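PDB 3NQW: guanosine-3',5'-bis(diphosphate) 3'-pyrophosphohydrolase MESH1 from Drosophila melanogaster, which hydrolyses the alarmone ppGpp to GDP and diphosphate with a manganese cofactor and takes part in the starvation response. Local coordinates for residues A[143-155]-A[167-179]. Numbering follows the deposited sequence.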
ATOM      1  N   ARG A 143      25.417 -13.475  11.349  1.00 98.10           N
ATOM      2  CA  ARG A 143      24.031 -13.306  11.782  1.00 96.14           C
ATOM      3  C   ARG A 143      23.105 -13.296  10.567  1.00 94.22           C
ATOM      4  O   ARG A 143      21.963 -13.760  10.637  1.00 93.41           O
ATOM      5  CB  ARG A 143      23.881 -11.998  12.565  1.00 97.71           C
ATOM      6  CG  ARG A 143      24.583 -11.987  13.922  1.00100.15           C
ATOM      7  CD  ARG A 143      23.874 -12.877  14.956  1.00101.98           C
ATOM      8  NE  ARG A 143      24.614 -12.958  16.219  1.00102.71           N
ATOM      9  CZ  ARG A 143      24.178 -13.578  17.313  1.00103.20           C
ATOM     10  NH1 ARG A 143      22.995 -14.180  17.316  1.00103.86           N
ATOM     11  NH2 ARG A 143      24.930 -13.599  18.404  1.00103.04           N
ATOM     12  N   ARG A 144      23.613 -12.758   9.459  1.00 91.89           N
ATOM     13  CA  ARG A 144      22.876 -12.687   8.199  1.00 89.63           C
ATOM     14  C   ARG A 144      22.664 -14.115   7.704  1.00 88.24           C
ATOM     15  O   ARG A 144      21.702 -14.410   6.994  1.00 87.58           O
ATOM     16  CB  ARG A 144      23.676 -11.894   7.148  1.00 89.30           C
ATOM     17  CG  ARG A 144      22.969 -11.710   5.801  1.00 88.56           C
ATOM     18  CD  ARG A 144      23.855 -11.027   4.761  1.00 88.22           C
ATOM     19  NE  ARG A 144      24.924 -11.889   4.258  1.00 88.39           N
ATOM     20  CZ  ARG A 144      24.734 -12.954   3.482  1.00 88.48           C
ATOM     21  NH1 ARG A 144      23.507 -13.294   3.114  1.00 88.81           N
ATOM     22  NH2 ARG A 144      25.771 -13.681   3.077  1.00 87.40           N
ATOM     23  N   ASP A 145      23.576 -15.004   8.074  1.00 85.93           N
ATOM     24  CA  ASP A 145      23.457 -16.386   7.661  1.00 83.64           C
ATOM     25  C   ASP A 145      22.498 -17.120   8.581  1.00 82.17           C
ATOM     26  O   ASP A 145      21.657 -17.886   8.115  1.00 82.34           O
ATOM     27  CB  ASP A 145      24.827 -17.066   7.660  1.00 83.26           C
ATOM     28  CG  ASP A 145      25.683 -16.658   6.471  1.00 82.22           C
ATOM     29  OD1 ASP A 145      25.250 -16.881   5.323  1.00 81.25           O
ATOM     30  OD2 ASP A 145      26.783 -16.117   6.686  1.00 81.80           O
ATOM     31  N   GLN A 146      22.617 -16.868   9.884  1.00 80.00           N
ATOM     32  CA  GLN A 146      21.767 -17.504  10.891  1.00 78.10           C
ATOM     33  C   GLN A 146      20.279 -17.349  10.604  1.00 75.46           C
ATOM     34  O   GLN A 146      19.494 -18.242  10.914  1.00 74.37           O
ATOM     35  CB  GLN A 146      22.086 -16.947  12.285  1.00 80.90           C
ATOM     36  CG  GLN A 146      23.514 -17.214  12.745  1.00 84.79           C
ATOM     37  CD  GLN A 146      23.727 -17.002  14.249  1.00 86.63           C
ATOM     38  OE1 GLN A 146      23.453 -15.925  14.791  1.00 87.57           O
ATOM     39  NE2 GLN A 146      24.222 -18.040  14.925  1.00 86.63           N
ATOM     40  N   TYR A 147      19.897 -16.224  10.004  1.00 73.38           N
ATOM     41  CA  TYR A 147      18.494 -15.979   9.676  1.00 71.71           C
ATOM     42  C   TYR A 147      17.988 -17.023   8.690  1.00 70.08           C
ATOM     43  O   TYR A 147      16.875 -17.528   8.835  1.00 69.95           O
ATOM     44  CB  TYR A 147      18.303 -14.588   9.068  1.00 71.72           C
ATOM     45  CG  TYR A 147      16.850 -14.175   8.955  1.00 71.64           C
ATOM     46  CD1 TYR A 147      16.241 -13.406   9.947  1.00 71.26           C
ATOM     47  CD2 TYR A 147      16.074 -14.565   7.862  1.00 72.94           C
ATOM     48  CE1 TYR A 147      14.896 -13.032   9.851  1.00 70.57           C
ATOM     49  CE2 TYR A 147      14.727 -14.198   7.760  1.00 72.30           C
ATOM     50  CZ  TYR A 147      14.145 -13.429   8.760  1.00 70.99           C
ATOM     51  OH  TYR A 147      12.821 -13.057   8.658  1.00 69.74           O
ATOM     52  N   PHE A 148      18.806 -17.328   7.681  1.00 68.32           N
ATOM     53  CA  PHE A 148      18.465 -18.323   6.665  1.00 67.76           C
ATOM     54  C   PHE A 148      18.225 -19.697   7.282  1.00 67.09           C
ATOM     55  O   PHE A 148      17.300 -20.416   6.878  1.00 67.34           O
ATOM     56  CB  PHE A 148      19.582 -18.450   5.615  1.00 68.18           C
ATOM     57  CG  PHE A 148      19.644 -17.303   4.646  1.00 67.65           C
ATOM     58  CD1 PHE A 148      20.606 -16.309   4.781  1.00 67.58           C
ATOM     59  CD2 PHE A 148      18.716 -17.203   3.613  1.00 66.14           C
ATOM     60  CE1 PHE A 148      20.638 -15.231   3.906  1.00 67.01           C
ATOM     61  CE2 PHE A 148      18.740 -16.131   2.736  1.00 65.41           C
ATOM     62  CZ  PHE A 148      19.703 -15.143   2.884  1.00 66.29           C
ATOM     63  N   VAL A 149      19.083 -20.059   8.237  1.00 65.36           N
ATOM     64  CA  VAL A 149      18.996 -21.340   8.927  1.00 64.03           C
ATOM     65  C   VAL A 149      17.673 -21.431   9.659  1.00 62.54           C
ATOM     66  O   VAL A 149      16.912 -22.382   9.473  1.00 61.50           O
ATOM     67  CB  VAL A 149      20.138 -21.513   9.971  1.00 65.11           C
ATOM     68  CG1 VAL A 149      19.967 -22.840  10.708  1.00 64.78           C
ATOM     69  CG2 VAL A 149      21.494 -21.476   9.286  1.00 62.86           C
ATOM     70  N   TRP A 150      17.422 -20.432  10.506  1.00 61.35           N
ATOM     71  CA  TRP A 150      16.192 -20.352  11.296  1.00 58.92           C
ATOM     72  C   TRP A 150      14.985 -20.346  10.357  1.00 57.22           C
ATOM     73  O   TRP A 150      14.021 -21.083  10.569  1.00 56.96           O
ATOM     74  CB  TRP A 150      16.207 -19.085  12.169  1.00 58.57           C
ATOM     75  CG  TRP A 150      14.852 -18.686  12.708  1.00 59.51           C
ATOM     76  CD1 TRP A 150      14.084 -19.370  13.615  1.00 59.12           C
ATOM     77  CD2 TRP A 150      14.095 -17.532  12.336  1.00 59.71           C
ATOM     78  NE1 TRP A 150      12.900 -18.718  13.821  1.00 58.93           N
ATOM     79  CE2 TRP A 150      12.876 -17.586  13.048  1.00 60.08           C
ATOM     80  CE3 TRP A 150      14.320 -16.458  11.462  1.00 60.30           C
ATOM     81  CZ2 TRP A 150      11.888 -16.600  12.919  1.00 60.74           C
ATOM     82  CZ3 TRP A 150      13.338 -15.485  11.335  1.00 60.63           C
ATOM     83  CH2 TRP A 150      12.137 -15.564  12.060  1.00 60.55           C
ATOM     84  N   ALA A 151      15.053 -19.518   9.319  1.00 54.53           N
ATOM     85  CA  ALA A 151      13.985 -19.439   8.336  1.00 54.34           C
ATOM     86  C   ALA A 151      13.633 -20.842   7.857  1.00 55.07           C
ATOM     87  O   ALA A 151      12.462 -21.228   7.790  1.00 53.14           O
ATOM     88  CB  ALA A 151      14.426 -18.589   7.151  1.00 52.97           C
ATOM     89  N   LYS A 152      14.661 -21.611   7.521  1.00 56.87           N
ATOM     90  CA  LYS A 152      14.449 -22.968   7.038  1.00 58.05           C
ATOM     91  C   LYS A 152      13.790 -23.854   8.091  1.00 57.62           C
ATOM     92  O   LYS A 152      12.866 -24.606   7.777  1.00 56.89           O
ATOM     93  CB  LYS A 152      15.767 -23.602   6.584  1.00 57.96           C
ATOM     94  CG  LYS A 152      15.524 -24.763   5.623  1.00 58.38           C
ATOM     95  CD  LYS A 152      16.781 -25.489   5.201  1.00 58.17           C
ATOM     96  CE  LYS A 152      16.450 -26.517   4.126  1.00 56.45           C
ATOM     97  NZ  LYS A 152      15.327 -27.415   4.532  1.00 54.54           N
ATOM     98  N   LYS A 153      14.259 -23.759   9.335  1.00 57.46           N
ATOM     99  CA  LYS A 153      13.692 -24.556  10.420  1.00 57.57           C
ATOM    100  C   LYS A 153      12.193 -24.266  10.568  1.00 56.83           C
ATOM    101  O   LYS A 153      11.396 -25.185  10.751  1.00 56.99           O
ATOM    102  CB  LYS A 153      14.422 -24.275  11.743  1.00 56.63           C
ATOM    103  CG  LYS A 153      15.866 -24.776  11.816  1.00 54.86           C
ATOM    104  CD  LYS A 153      16.511 -24.315  13.124  1.00 57.02           C
ATOM    105  CE  LYS A 153      18.039 -24.150  13.049  1.00 58.44           C
ATOM    106  NZ  LYS A 153      18.824 -25.402  13.273  1.00 57.69           N
ATOM    107  N   VAL A 154      11.812 -22.995  10.486  1.00 56.44           N
ATOM    108  CA  VAL A 154      10.406 -22.625  10.584  1.00 57.46           C
ATOM    109  C   VAL A 154       9.646 -23.104   9.350  1.00 59.83           C
ATOM    110  O   VAL A 154       8.657 -23.838   9.460  1.00 60.31           O
ATOM    111  CB  VAL A 154      10.214 -21.105  10.677  1.00 56.91           C
ATOM    112  CG1 VAL A 154       8.727 -20.784  10.670  1.00 56.08           C
ATOM    113  CG2 VAL A 154      10.871 -20.562  11.949  1.00 57.90           C
ATOM    114  N   VAL A 155      10.121 -22.683   8.177  1.00 62.06           N
ATOM    115  CA  VAL A 155       9.504 -23.048   6.899  1.00 61.90           C
ATOM    116  C   VAL A 155       9.422 -24.558   6.741  1.00 62.16           C
ATOM    117  O   VAL A 155       8.510 -25.057   6.090  1.00 62.82           O
ATOM    118  CB  VAL A 155      10.290 -22.457   5.691  1.00 61.25           C
ATOM    119  CG1 VAL A 155       9.688 -22.941   4.378  1.00 61.16           C
ATOM    120  CG2 VAL A 155      10.252 -20.948   5.733  1.00 61.39           C
ATOM    121  N   LEU A 167       7.937 -24.062  -2.981  1.00 62.49           N
ATOM    122  CA  LEU A 167       8.827 -24.412  -4.075  1.00 61.22           C
ATOM    123  C   LEU A 167       9.826 -23.263  -4.229  1.00 59.32           C
ATOM    124  O   LEU A 167      11.022 -23.489  -4.371  1.00 58.86           O
ATOM    125  CB  LEU A 167       7.998 -24.605  -5.346  1.00 62.74           C
ATOM    126  CG  LEU A 167       8.207 -25.886  -6.150  1.00 64.07           C
ATOM    127  CD1 LEU A 167       7.003 -26.160  -7.046  1.00 63.94           C
ATOM    128  CD2 LEU A 167       9.491 -25.755  -6.964  1.00 65.45           C
ATOM    129  N   LYS A 168       9.323 -22.033  -4.188  1.00 57.35           N
ATOM    130  CA  LYS A 168      10.171 -20.862  -4.305  1.00 57.21           C
ATOM    131  C   LYS A 168      11.041 -20.753  -3.063  1.00 59.05           C
ATOM    132  O   LYS A 168      12.228 -20.449  -3.153  1.00 60.01           O
ATOM    133  CB  LYS A 168       9.314 -19.615  -4.474  1.00 54.52           C
ATOM    134  CG  LYS A 168       8.502 -19.657  -5.745  1.00 53.25           C
ATOM    135  CD  LYS A 168       7.197 -18.921  -5.599  1.00 52.29           C
ATOM    136  CE  LYS A 168       6.539 -18.713  -6.945  1.00 52.75           C
ATOM    137  NZ  LYS A 168       7.099 -17.553  -7.692  1.00 51.86           N
ATOM    138  N   LEU A 169      10.454 -20.999  -1.897  1.00 59.99           N
ATOM    139  CA  LEU A 169      11.212 -20.951  -0.655  1.00 59.50           C
ATOM    140  C   LEU A 169      12.455 -21.789  -0.861  1.00 59.89           C
ATOM    141  O   LEU A 169      13.558 -21.345  -0.591  1.00 58.85           O
ATOM    142  CB  LEU A 169      10.383 -21.530   0.487  1.00 58.42           C
ATOM    143  CG  LEU A 169       9.415 -20.515   1.070  1.00 58.51           C
ATOM    144  CD1 LEU A 169       8.237 -21.220   1.712  1.00 57.23           C
ATOM    145  CD2 LEU A 169      10.167 -19.620   2.052  1.00 58.71           C
ATOM    146  N   ASP A 170      12.251 -23.003  -1.356  1.00 62.57           N
ATOM    147  CA  ASP A 170      13.338 -23.930  -1.617  1.00 67.60           C
ATOM    148  C   ASP A 170      14.358 -23.360  -2.580  1.00 69.33           C
ATOM    149  O   ASP A 170      15.548 -23.667  -2.495  1.00 68.07           O
ATOM    150  CB  ASP A 170      12.782 -25.227  -2.183  1.00 69.89           C
ATOM    151  CG  ASP A 170      12.061 -26.036  -1.141  1.00 72.68           C
ATOM    152  OD1 ASP A 170      10.969 -26.571  -1.450  1.00 73.37           O
ATOM    153  OD2 ASP A 170      12.599 -26.138  -0.007  1.00 74.77           O
ATOM    154  N   GLU A 171      13.883 -22.548  -3.514  1.00 70.79           N
ATOM    155  CA  GLU A 171      14.764 -21.927  -4.478  1.00 72.48           C
ATOM    156  C   GLU A 171      15.788 -21.047  -3.788  1.00 72.48           C
ATOM    157  O   GLU A 171      16.937 -20.972  -4.212  1.00 71.96           O
ATOM    158  CB  GLU A 171      13.941 -21.115  -5.473  1.00 75.48           C
ATOM    159  CG  GLU A 171      13.238 -22.004  -6.471  1.00 79.02           C
ATOM    160  CD  GLU A 171      14.237 -22.784  -7.316  1.00 80.71           C
ATOM    161  OE1 GLU A 171      14.737 -22.222  -8.320  1.00 79.26           O
ATOM    162  OE2 GLU A 171      14.543 -23.947  -6.958  1.00 82.58           O
ATOM    163  N   ILE A 172      15.355 -20.386  -2.719  1.00 73.76           N
ATOM    164  CA  ILE A 172      16.217 -19.505  -1.940  1.00 74.47           C
ATOM    165  C   ILE A 172      17.121 -20.325  -1.012  1.00 75.07           C
ATOM    166  O   ILE A 172      18.228 -19.904  -0.692  1.00 75.91           O
ATOM    167  CB  ILE A 172      15.364 -18.502  -1.115  1.00 74.00           C
ATOM    168  CG1 ILE A 172      14.528 -17.639  -2.071  1.00 75.56           C
ATOM    169  CG2 ILE A 172      16.256 -17.620  -0.261  1.00 74.05           C
ATOM    170  CD1 ILE A 172      13.593 -16.653  -1.383  1.00 76.62           C
ATOM    171  N   PHE A 173      16.655 -21.504  -0.609  1.00 74.75           N
ATOM    172  CA  PHE A 173      17.420 -22.365   0.279  1.00 74.79           C
ATOM    173  C   PHE A 173      18.486 -23.187  -0.445  1.00 76.02           C
ATOM    174  O   PHE A 173      19.570 -23.399   0.099  1.00 76.57           O
ATOM    175  CB  PHE A 173      16.489 -23.314   1.049  1.00 74.68           C
ATOM    176  CG  PHE A 173      15.570 -22.627   2.038  1.00 72.78           C
ATOM    177  CD1 PHE A 173      16.043 -21.637   2.896  1.00 71.72           C
ATOM    178  CD2 PHE A 173      14.243 -23.025   2.152  1.00 71.40           C
ATOM    179  CE1 PHE A 173      15.208 -21.057   3.851  1.00 71.02           C
ATOM    180  CE2 PHE A 173      13.407 -22.453   3.100  1.00 71.17           C
ATOM    181  CZ  PHE A 173      13.892 -21.469   3.950  1.00 70.89           C
ATOM    182  N   ARG A 174      18.197 -23.662  -1.657  1.00 76.97           N
ATOM    183  CA  ARG A 174      19.194 -24.453  -2.385  1.00 76.53           C
ATOM    184  C   ARG A 174      20.255 -23.581  -3.048  1.00 76.51           C
ATOM    185  O   ARG A 174      21.386 -24.029  -3.227  1.00 76.68           O
ATOM    186  CB  ARG A 174      18.528 -25.369  -3.422  1.00 75.96           C
ATOM    187  CG  ARG A 174      17.709 -24.660  -4.468  1.00 78.42           C
ATOM    188  CD  ARG A 174      17.018 -25.672  -5.376  1.00 80.70           C
ATOM    189  NE  ARG A 174      16.400 -26.772  -4.613  1.00 80.91           N
ATOM    190  CZ  ARG A 174      15.158 -27.220  -4.801  1.00 80.15           C
ATOM    191  NH1 ARG A 174      14.395 -26.658  -5.726  1.00 80.47           N
ATOM    192  NH2 ARG A 174      14.685 -28.228  -4.080  1.00 76.94           N
ATOM    193  N   GLN A 175      19.890 -22.347  -3.406  1.00 78.27           N
ATOM    194  CA  GLN A 175      20.826 -21.397  -4.021  1.00 78.65           C
ATOM    195  C   GLN A 175      21.885 -21.043  -2.992  1.00 78.67           C
ATOM    196  O   GLN A 175      23.055 -20.851  -3.323  1.00 78.72           O
ATOM    197  CB  GLN A 175      20.127 -20.096  -4.425  1.00 79.55           C
ATOM    198  CG  GLN A 175      19.391 -20.101  -5.759  1.00 80.75           C
ATOM    199  CD  GLN A 175      18.991 -18.684  -6.189  1.00 81.14           C
ATOM    200  OE1 GLN A 175      18.138 -18.042  -5.556  1.00 79.64           O
ATOM    201  NE2 GLN A 175      19.617 -18.188  -7.262  1.00 79.45           N
ATOM    202  N   ARG A 176      21.453 -20.933  -1.741  1.00 78.62           N
ATOM    203  CA  ARG A 176      22.355 -20.609  -0.651  1.00 79.18           C
ATOM    204  C   ARG A 176      23.202 -21.830  -0.320  1.00 78.85           C
ATOM    205  O   ARG A 176      24.423 -21.747  -0.268  1.00 78.80           O
ATOM    206  CB  ARG A 176      21.560 -20.164   0.580  1.00 80.68           C
ATOM    207  CG  ARG A 176      20.968 -18.767   0.462  1.00 82.04           C
ATOM    208  CD  ARG A 176      22.007 -17.690   0.750  1.00 83.85           C
ATOM    209  NE  ARG A 176      21.751 -16.471  -0.017  1.00 85.76           N
ATOM    210  CZ  ARG A 176      22.398 -15.328   0.170  1.00 86.63           C
ATOM    211  NH1 ARG A 176      23.340 -15.244   1.105  1.00 87.36           N
ATOM    212  NH2 ARG A 176      22.108 -14.276  -0.585  1.00 86.40           N
ATOM    213  N   GLY A 177      22.558 -22.968  -0.101  1.00 78.07           N
ATOM    214  CA  GLY A 177      23.314 -24.159   0.217  1.00 79.89           C
ATOM    215  C   GLY A 177      22.829 -24.845   1.471  1.00 81.02           C
ATOM    216  O   GLY A 177      23.609 -25.441   2.214  1.00 82.19           O
ATOM    217  N   LEU A 178      21.526 -24.757   1.706  1.00 80.86           N
ATOM    218  CA  LEU A 178      20.899 -25.377   2.873  1.00 79.12           C
ATOM    219  C   LEU A 178      19.999 -26.527   2.442  1.00 77.92           C
ATOM    220  O   LEU A 178      19.533 -27.308   3.269  1.00 77.11           O
ATOM    221  CB  LEU A 178      20.061 -24.346   3.645  1.00 79.05           C
ATOM    222  CG  LEU A 178      20.687 -23.531   4.780  1.00 78.38           C
ATOM    223  CD1 LEU A 178      21.983 -22.876   4.330  1.00 78.83           C
ATOM    224  CD2 LEU A 178      19.685 -22.494   5.240  1.00 77.44           C
ATOM    225  N   LEU A 179      19.748 -26.627   1.142  1.00 76.75           N
ATOM    226  CA  LEU A 179      18.885 -27.684   0.636  1.00 75.75           C
ATOM    227  C   LEU A 179      19.670 -28.606  -0.282  1.00 76.06           C
ATOM    228  O   LEU A 179      20.660 -28.192  -0.883  1.00 77.43           O
ATOM    229  CB  LEU A 179      17.717 -27.071  -0.125  1.00 75.28           C
ATOM    230  CG  LEU A 179      16.447 -27.892  -0.277  1.00 74.69           C
ATOM    231  CD1 LEU A 179      15.835 -28.186   1.083  1.00 74.25           C
ATOM    232  CD2 LEU A 179      15.469 -27.101  -1.127  1.00 75.67           C
TER
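With chi1 at -159°, CG of Lys152 stands roughly anti to the backbone N, which lays CB and CG over one face of the Phe173 ring; CG lies 3.9 Å from the ring centroid, a CH-pi contact. The Phe173 side chain is a knob in a hole formed by Phe148, Ala151, Lys152 and Val155, with Val155 CG1 at the ring edge. Lysine suits this border because the first part of its stem covers the aromatic ring while its amine reaches Asp156 in a salt bridge.

Val155 and Leu169 meet tip to tip, Val155 CG1 and Leu169 CD1 3.5 Å apart, branched side chains that close the buried end. At the other end, bends in the Arg176 chain bring CD over the centre of the Phe148 ring, 4.1 Å from the centroid, and turn the guanidinium nearly parallel to the ring, 14° between planes. An alanine in place of Arg176 would probably leave this face of Phe148 without the CH-pi contact of CD and the flat cover of the guanidinium. Just past the helix Gly177 takes a positive phi, where a CB would jam against Arg176 O, and Leu178 CD2 packs 4.1 Å from Phe148 CB.

Helices 141-158 and 163-176 thus form a helical hairpin, segment axes roughly antiparallel at 142°. Helix 114-133, carrying the manganese ligand Asp123, touches Tyr147, Ile172 and Arg176, while helix 98-107 packs on Trp150 and Val154.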